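Local atomic coordinates of L-ribulose 3-epimerase (Methylomonas sp. DH-1, PDB entry 7CJ7), a protein that catalyses the manganese-dependent epimerization of various ketoses at C3, with its highest activity on L-ribulose. Residues V153-E158 and M189-N194; I212-R217 and G223-A228; K198-A203 and K235-R240. All coordinates share one frame; numbering follows the deposited sequence.

All three contacts belong to one TIM barrel. Contacts 1 and 2 are buried and lie near the sugar site. Each holds a residue that binds L-sorbose, and each meets the second subunit. Their chemistry is largely polar: an arginine-glutamate salt bridge in contact 1, and a carboxylate and a hydroxyl gripping backbone N-H groups in contact 2. The two touch where Asn190 packs on Ser215 and Val225. Contact 3 is partly buried and apolar, and no other chain of the assembly meets it. It shares helix 227-236 with contact 2, which uses the start of that helix while contact 3 uses its end. Glu193 OE1 of contact 1 is probably hydrogen-bonded to Ser199 OG of contact 3.

Contact 1: V153-E158 and M189-N194; sequences VVNRYE and MNIEEN. With SOL (L-sorbose), chain C.
Arg156 and Glu192 form a buried salt bridge that ties the loop after strand 148-152 to the end of helix 186-192. The guanidinium grips the carboxylate side-on. Arg156 NE donates to OE2 of Glu192 at 2.9 Å, almost straight at 170°, and Arg156 NH2 donates to OE1 of Glu192 at 3.0 Å. Both oxygens are met on the syn side, with the two planar groups 25° apart. The bend of the arginine at chi3 (59°) brings NE and NH2 round to the carboxylate. Glu192 OE2 takes a second bond from the backbone N of Arg156, 2.9 Å long, which comes from above the carboxylate plane. In this TIM barrel the joined loop also carries Glu158, whose OE1 accepts a very short 2.5 Å bond from O1 of L-sorbose. An Asx turn shapes the loop before it: Asn155 OD1 accepts from Tyr157 N at 2.8 Å, in the carbonyl plane. The amide of Asn155 packs beside Ile191, with Asn155 ND2 3.7 Å from Ile191 CD1. The second subunit adds Arg265, which forms a salt bridge with Glu192 OE1. Glu158 and Tyr187 of the second subunit both hydrogen-bond to Tyr157 OH.

Contact 2: I212-R217 and G223-A228; sequences IGESHR and GNVDFA. With SOL (L-sorbose), chain C.
Glu214 and Ser215 hold the chain at Val225 and Asn224 by hydrogen bonds to backbone N-H groups. Glu214 OE2 accepts from Val225 N at 3.0 Å through its syn lone pair. Glu214 OE2 also takes Ser215 N at 2.8 Å through its anti lone pair, so one oxygen joins both segments. The bend of Glu214 at chi2 (47°) turns the carboxylate back for this. Ser215 OG accepts from Asn224 N, also at 2.8 Å. A water donates to both Glu214 OE1 and Val225 O. These bonds close the loop between strand 207-212 and helix 227-236 of the TIM barrel. A type I beta turn, Glu214 to Arg217, begins the loop, and Asp226 N-caps the helix. Gly223 CA lies 3.3 Å from Ser215 OG; a side chain there would collide with that oxygen and Glu214 CG. Apolar packing is carried by Phe227: its CE1 is 3.7 Å from Ile212 CG2, and within 223-228 Val225 CG1 sits over the centre of one ring face. At the ring edge, Glu214 OE1 comes 3.6 Å from Phe227 CE2. Arg217 NH1 donates to O1 of L-sorbose at 3.0 Å, and NH2 to both O1 and O2. Asn224 ND2 is hydrogen-bonded to Asn190 O of the second subunit.

Contact 3: K198-A203 and K235-R240; sequences KSVLAA and KQIDYR
The flat amide of Gln236 stays clear of Leu201, and the methylenes before it make the touch: Gln236 CG lies 3.6 Å from Leu201 CD2. These two residues form the exposed border of the contact. The ring of Tyr239, another flat group, does not meet 198-203. The Tyr239 side chain touches Leu207 and Val210 of strand 207-212 and Leu234, and its OH is hydrogen-bonded to Pro242 O. The side-chain contacts between the segments are apolar. Ile237 fills the middle. With its CG1 between the backbone N and the carbonyl carbon (chi1 69°), Ile237 CD1 meets Val200 CG1 at 3.8 Å, and the two side chains cross at about a right angle. Ile237 CG2 lies on the helix backbone, 4.0 Å from Leu201 CA and 3.8 Å from Val200 O. In the TIM barrel this joins helix 198-203, which precedes strand 207-212, to the C-terminal end of helix 227-236, which follows that strand. A Schellman motif ends the latter helix. Asp238, with positive phi, is its C-prime residue; Tyr239 N is bonded to Leu234 O, and Asp238 N to Lys235 O at 3.0 Å. An alanine in place of Ile237 would remove both branches and would probably deprive Val200 CG1 of its methyl partner, opening a gap between the two helices. Val200 also packs on Phe230, Ala233 and Leu234 of helix 227-236 and on Leu184 of strand 180-185.

Contact 1: V153-E158 and M189-N194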
# COMPACT_ATOMS: atom_id res chain seq x y z
N VAL A 153 4.66 12.70 -3.10
CA VAL A 153 4.87 11.34 -3.68
C VAL A 153 4.11 10.35 -2.81
O VAL A 153 4.35 10.31 -1.59
CB VAL A 153 6.37 11.02 -3.74
CG1 VAL A 153 6.60 9.61 -4.25
CG2 VAL A 153 7.10 12.06 -4.58
N VAL A 154 3.20 9.59 -3.38
CA VAL A 154 2.43 8.61 -2.58
C VAL A 154 2.52 7.25 -3.26
O VAL A 154 3.00 7.17 -4.41
CB VAL A 154 0.97 9.05 -2.36
CG1 VAL A 154 0.89 10.31 -1.52
CG2 VAL A 154 0.24 9.21 -3.68
N ASN A 155 2.07 6.22 -2.57
CA ASN A 155 2.27 4.82 -3.02
C ASN A 155 1.35 4.54 -4.21
O ASN A 155 0.43 5.33 -4.52
CB ASN A 155 2.12 3.85 -1.85
CG ASN A 155 0.69 3.71 -1.38
OD1 ASN A 155 -0.15 3.26 -2.14
ND2 ASN A 155 0.42 4.10 -0.13
N ARG A 156 1.59 3.40 -4.85
CA ARG A 156 0.92 2.91 -6.07
C ARG A 156 -0.61 2.85 -5.88
O ARG A 156 -1.33 3.01 -6.88
CB ARG A 156 1.47 1.53 -6.40
CG ARG A 156 1.18 0.49 -5.33
CD ARG A 156 1.97 -0.79 -5.50
NE ARG A 156 3.41 -0.55 -5.47
CZ ARG A 156 4.32 -1.41 -5.88
NH1 ARG A 156 3.94 -2.59 -6.34
NH2 ARG A 156 5.60 -1.10 -5.84
N TYR A 157 -1.10 2.60 -4.67
CA TYR A 157 -2.56 2.46 -4.43
C TYR A 157 -3.23 3.85 -4.34
O TYR A 157 -4.46 3.89 -4.27
CB TYR A 157 -2.85 1.62 -3.18
CG TYR A 157 -2.20 0.26 -3.15
CD1 TYR A 157 -2.72 -0.80 -3.88
CD2 TYR A 157 -1.09 0.03 -2.37
CE1 TYR A 157 -2.13 -2.06 -3.83
CE2 TYR A 157 -0.48 -1.21 -2.32
CZ TYR A 157 -1.01 -2.27 -3.04
OH TYR A 157 -0.43 -3.49 -2.99
N GLU A 158 -2.45 4.94 -4.32
CA GLU A 158 -2.97 6.31 -4.09
C GLU A 158 -2.69 7.26 -5.26
O GLU A 158 -3.34 8.31 -5.32
CB GLU A 158 -2.44 6.85 -2.76
CG GLU A 158 -2.97 6.09 -1.54
CD GLU A 158 -2.63 6.74 -0.21
OE1 GLU A 158 -2.39 7.97 -0.21
OE2 GLU A 158 -2.57 6.02 0.82
N MET A 189 7.14 6.15 1.44
CA MET A 189 8.55 5.80 1.11
C MET A 189 8.82 4.36 1.54
O MET A 189 9.55 3.64 0.83
CB MET A 189 9.53 6.73 1.84
CG MET A 189 9.41 8.17 1.43
SD MET A 189 10.52 9.21 2.40
CE MET A 189 12.11 8.60 1.85
N ASN A 190 8.22 3.95 2.66
CA ASN A 190 8.42 2.61 3.26
C ASN A 190 8.00 1.54 2.24
O ASN A 190 8.59 0.45 2.24
CB ASN A 190 7.64 2.47 4.57
CG ASN A 190 7.86 1.12 5.21
OD1 ASN A 190 8.99 0.74 5.50
ND2 ASN A 190 6.79 0.35 5.35
N ILE A 191 7.02 1.86 1.40
CA ILE A 191 6.50 0.92 0.37
C ILE A 191 7.40 1.01 -0.88
O ILE A 191 7.90 -0.04 -1.30
CB ILE A 191 5.02 1.21 0.07
CG1 ILE A 191 4.16 0.99 1.31
CG2 ILE A 191 4.52 0.40 -1.11
CD1 ILE A 191 2.79 1.64 1.25
N GLU A 192 7.67 2.21 -1.39
CA GLU A 192 8.09 2.42 -2.80
C GLU A 192 9.60 2.63 -2.96
O GLU A 192 10.11 2.30 -4.03
CB GLU A 192 7.32 3.59 -3.42
CG GLU A 192 5.81 3.41 -3.44
CD GLU A 192 5.26 2.31 -4.35
OE1 GLU A 192 6.04 1.76 -5.17
OE2 GLU A 192 4.06 2.01 -4.24
N GLU A 193 10.31 3.13 -1.95
CA GLU A 193 11.69 3.64 -2.11
C GLU A 193 12.74 2.54 -1.88
O GLU A 193 12.51 1.62 -1.05
CB GLU A 193 11.98 4.78 -1.13
CG GLU A 193 11.09 5.99 -1.30
CD GLU A 193 11.43 6.90 -2.46
OE1 GLU A 193 12.61 6.85 -2.93
OE2 GLU A 193 10.55 7.68 -2.88
N ASN A 194 13.87 2.66 -2.58
CA ASN A 194 15.08 1.84 -2.36
C ASN A 194 15.82 2.38 -1.14
O ASN A 194 16.83 3.08 -1.32
CB ASN A 194 15.99 1.88 -3.60
CG ASN A 194 15.62 0.86 -4.65
OD1 ASN A 194 14.47 0.42 -4.74
ND2 ASN A 194 16.59 0.46 -5.45
C1 SOL C . -2.28 10.38 1.86
O1 SOL C . -1.93 9.02 1.99
C2 SOL C . -1.32 11.28 2.57
O2 SOL C . -0.20 10.90 2.83
C3 SOL C . -1.81 12.65 3.00
O3 SOL C . -0.72 13.52 3.24
C4 SOL C . -2.75 13.26 1.97
O4 SOL C . -2.05 13.42 0.73
C5 SOL C . -3.32 14.62 2.38
O5 SOL C . -4.03 15.19 1.29
C6 SOL C . -4.24 14.55 3.58
O6 SOL C . -4.70 15.86 3.94

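Contact 2: I212-R217 and G223-A228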
# COMPACT_ATOMS: atom_id res chain seq x y z
N ILE A 212 5.78 12.64 8.44
CA ILE A 212 6.27 11.54 9.30
C ILE A 212 5.07 10.66 9.61
O ILE A 212 4.16 11.11 10.33
CB ILE A 212 6.94 12.08 10.57
CG1 ILE A 212 8.08 13.05 10.25
CG2 ILE A 212 7.39 10.94 11.48
CD1 ILE A 212 9.15 12.47 9.36
N GLY A 213 5.05 9.47 9.01
CA GLY A 213 4.03 8.43 9.25
C GLY A 213 4.69 7.08 9.48
O GLY A 213 5.64 6.74 8.75
N GLU A 214 4.21 6.33 10.46
CA GLU A 214 4.69 4.95 10.70
C GLU A 214 4.18 4.06 9.56
O GLU A 214 3.29 4.49 8.79
CB GLU A 214 4.24 4.48 12.09
CG GLU A 214 4.87 3.17 12.55
CD GLU A 214 6.38 3.04 12.39
OE1 GLU A 214 7.11 3.25 13.39
OE2 GLU A 214 6.82 2.68 11.27
N SER A 215 4.75 2.88 9.41
CA SER A 215 4.44 1.93 8.31
C SER A 215 2.94 1.63 8.27
O SER A 215 2.41 1.44 7.16
CB SER A 215 5.26 0.67 8.44
OG SER A 215 5.14 0.11 9.75
N HIS A 216 2.28 1.54 9.42
CA HIS A 216 0.83 1.23 9.52
C HIS A 216 0.00 2.49 9.82
O HIS A 216 -1.22 2.35 10.02
CB HIS A 216 0.60 0.14 10.57
CG HIS A 216 1.31 0.38 11.85
ND1 HIS A 216 1.35 1.62 12.45
CD2 HIS A 216 1.99 -0.46 12.67
CE1 HIS A 216 2.03 1.54 13.58
NE2 HIS A 216 2.43 0.27 13.74
N ARG A 217 0.66 3.65 9.88
CA ARG A 217 0.06 5.01 10.08
C ARG A 217 -0.42 5.18 11.53
O ARG A 217 -1.23 6.11 11.77
CB ARG A 217 -1.09 5.27 9.10
CG ARG A 217 -0.83 4.82 7.67
CD ARG A 217 -1.63 5.58 6.61
NE ARG A 217 -0.99 6.83 6.22
CZ ARG A 217 -1.25 7.50 5.10
NH1 ARG A 217 -2.18 7.08 4.26
NH2 ARG A 217 -0.58 8.60 4.84
N GLY A 223 6.16 0.35 14.26
CA GLY A 223 6.06 -0.25 12.92
C GLY A 223 7.42 -0.56 12.35
O GLY A 223 8.35 -0.86 13.13
N ASN A 224 7.56 -0.44 11.03
CA ASN A 224 8.73 -0.94 10.29
C ASN A 224 9.55 0.20 9.67
O ASN A 224 10.59 -0.10 9.03
CB ASN A 224 8.28 -1.94 9.22
CG ASN A 224 7.55 -3.11 9.82
OD1 ASN A 224 7.97 -3.65 10.84
ND2 ASN A 224 6.45 -3.51 9.20
N VAL A 225 9.12 1.46 9.79
CA VAL A 225 9.83 2.55 9.06
C VAL A 225 11.22 2.73 9.66
O VAL A 225 11.35 2.83 10.90
CB VAL A 225 9.06 3.88 9.04
CG1 VAL A 225 9.96 5.03 8.65
CG2 VAL A 225 7.86 3.79 8.10
N ASP A 226 12.23 2.81 8.79
CA ASP A 226 13.63 3.10 9.21
C ASP A 226 13.77 4.61 9.42
O ASP A 226 14.30 5.29 8.53
CB ASP A 226 14.64 2.58 8.19
CG ASP A 226 16.07 2.57 8.71
OD1 ASP A 226 16.34 3.28 9.69
OD2 ASP A 226 16.90 1.85 8.10
N PHE A 227 13.30 5.12 10.55
CA PHE A 227 13.40 6.56 10.85
C PHE A 227 14.86 6.98 11.02
O PHE A 227 15.17 8.13 10.67
CB PHE A 227 12.55 6.92 12.07
CG PHE A 227 11.08 6.94 11.77
CD1 PHE A 227 10.55 7.87 10.88
CD2 PHE A 227 10.22 6.03 12.36
CE1 PHE A 227 9.20 7.88 10.60
CE2 PHE A 227 8.87 6.05 12.08
CZ PHE A 227 8.36 6.97 11.19
N ALA A 228 15.73 6.09 11.50
CA ALA A 228 17.16 6.42 11.71
C ALA A 228 17.77 6.85 10.38
O ALA A 228 18.47 7.88 10.34
CB ALA A 228 17.90 5.24 12.32
C1 SOL C . -2.28 10.38 1.86
O1 SOL C . -1.93 9.02 1.99
C2 SOL C . -1.32 11.28 2.57
O2 SOL C . -0.20 10.90 2.83
C3 SOL C . -1.81 12.65 3.00
O3 SOL C . -0.72 13.52 3.24
C4 SOL C . -2.75 13.26 1.97
O4 SOL C . -2.05 13.42 0.73
C5 SOL C . -3.32 14.62 2.38
O5 SOL C . -4.03 15.19 1.29
C6 SOL C . -4.24 14.55 3.58
O6 SOL C . -4.70 15.86 3.94
O HOH W 1 9.78 2.56 13.13

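Contact 3: K198-A203 and K235-R240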
# COMPACT_ATOMS: atom_id res chain seq x y z
N LYS A 198 17.91 7.73 -0.47
CA LYS A 198 18.22 7.99 -1.91
C LYS A 198 17.45 9.22 -2.41
O LYS A 198 18.08 10.12 -3.01
CB LYS A 198 17.90 6.72 -2.70
CG LYS A 198 18.32 6.70 -4.17
CD LYS A 198 18.22 5.30 -4.76
CE LYS A 198 18.27 5.24 -6.28
NZ LYS A 198 19.59 5.64 -6.81
N SER A 199 16.13 9.27 -2.21
CA SER A 199 15.26 10.35 -2.75
C SER A 199 15.54 11.68 -2.04
O SER A 199 15.50 12.73 -2.70
CB SER A 199 13.81 9.97 -2.67
OG SER A 199 13.48 9.13 -3.76
N VAL A 200 15.81 11.63 -0.74
CA VAL A 200 16.10 12.85 0.06
C VAL A 200 17.40 13.46 -0.45
O VAL A 200 17.44 14.65 -0.69
CB VAL A 200 16.18 12.54 1.57
CG1 VAL A 200 16.71 13.73 2.35
CG2 VAL A 200 14.85 12.07 2.12
N LEU A 201 18.46 12.65 -0.58
CA LEU A 201 19.78 13.13 -1.06
C LEU A 201 19.64 13.69 -2.48
O LEU A 201 20.24 14.74 -2.76
CB LEU A 201 20.79 11.99 -0.99
CG LEU A 201 21.02 11.39 0.40
CD1 LEU A 201 22.07 10.30 0.37
CD2 LEU A 201 21.41 12.47 1.40
N ALA A 202 18.85 13.05 -3.35
CA ALA A 202 18.66 13.48 -4.74
C ALA A 202 17.93 14.83 -4.76
O ALA A 202 18.31 15.70 -5.58
CB ALA A 202 17.92 12.44 -5.53
N ALA A 203 16.94 15.01 -3.88
CA ALA A 203 16.06 16.20 -3.85
C ALA A 203 16.85 17.43 -3.38
O ALA A 203 16.73 18.50 -4.02
CB ALA A 203 14.86 15.94 -2.97
N LYS A 235 19.33 15.33 7.70
CA LYS A 235 20.48 16.07 8.28
C LYS A 235 21.54 16.30 7.20
O LYS A 235 22.14 17.38 7.20
CB LYS A 235 21.06 15.31 9.47
CG LYS A 235 22.14 16.06 10.24
CD LYS A 235 22.58 15.32 11.48
CE LYS A 235 23.16 16.24 12.52
NZ LYS A 235 24.30 16.99 11.97
N GLN A 236 21.75 15.32 6.32
CA GLN A 236 22.79 15.35 5.27
C GLN A 236 22.46 16.46 4.26
O GLN A 236 23.41 17.01 3.68
CB GLN A 236 22.91 13.98 4.61
CG GLN A 236 23.99 13.91 3.53
CD GLN A 236 25.36 14.35 4.00
OE1 GLN A 236 25.73 14.22 5.17
NE2 GLN A 236 26.13 14.88 3.07
N ILE A 237 21.19 16.83 4.08
CA ILE A 237 20.80 17.96 3.19
C ILE A 237 20.40 19.19 4.02
O ILE A 237 19.90 20.16 3.42
CB ILE A 237 19.69 17.53 2.21
CG1 ILE A 237 18.35 17.30 2.92
CG2 ILE A 237 20.12 16.32 1.40
CD1 ILE A 237 17.16 17.44 2.00
N ASP A 238 20.62 19.16 5.33
CA ASP A 238 20.21 20.24 6.28
C ASP A 238 18.79 20.71 5.97
O ASP A 238 18.57 21.93 5.78
CB ASP A 238 21.14 21.45 6.22
CG ASP A 238 20.83 22.47 7.31
OD1 ASP A 238 20.44 22.04 8.42
OD2 ASP A 238 20.98 23.69 7.03
N TYR A 239 17.84 19.79 5.92
CA TYR A 239 16.43 20.11 5.61
C TYR A 239 15.89 21.11 6.64
O TYR A 239 15.93 20.83 7.88
CB TYR A 239 15.57 18.85 5.60
CG TYR A 239 14.11 19.16 5.39
CD1 TYR A 239 13.64 19.57 4.16
CD2 TYR A 239 13.20 19.08 6.43
CE1 TYR A 239 12.31 19.87 3.95
CE2 TYR A 239 11.86 19.37 6.23
CZ TYR A 239 11.41 19.77 4.99
OH TYR A 239 10.09 20.07 4.78
N ARG A 240 15.36 22.23 6.15
CA ARG A 240 14.73 23.29 6.98
C ARG A 240 13.37 23.63 6.39
O ARG A 240 13.25 24.61 5.65
CB ARG A 240 15.63 24.52 7.08
CG ARG A 240 16.76 24.35 8.08
CD ARG A 240 17.63 25.58 8.21
NE ARG A 240 18.69 25.33 9.17
CZ ARG A 240 18.54 25.39 10.49
NH1 ARG A 240 19.56 25.13 11.28
NH2 ARG A 240 17.37 25.71 11.01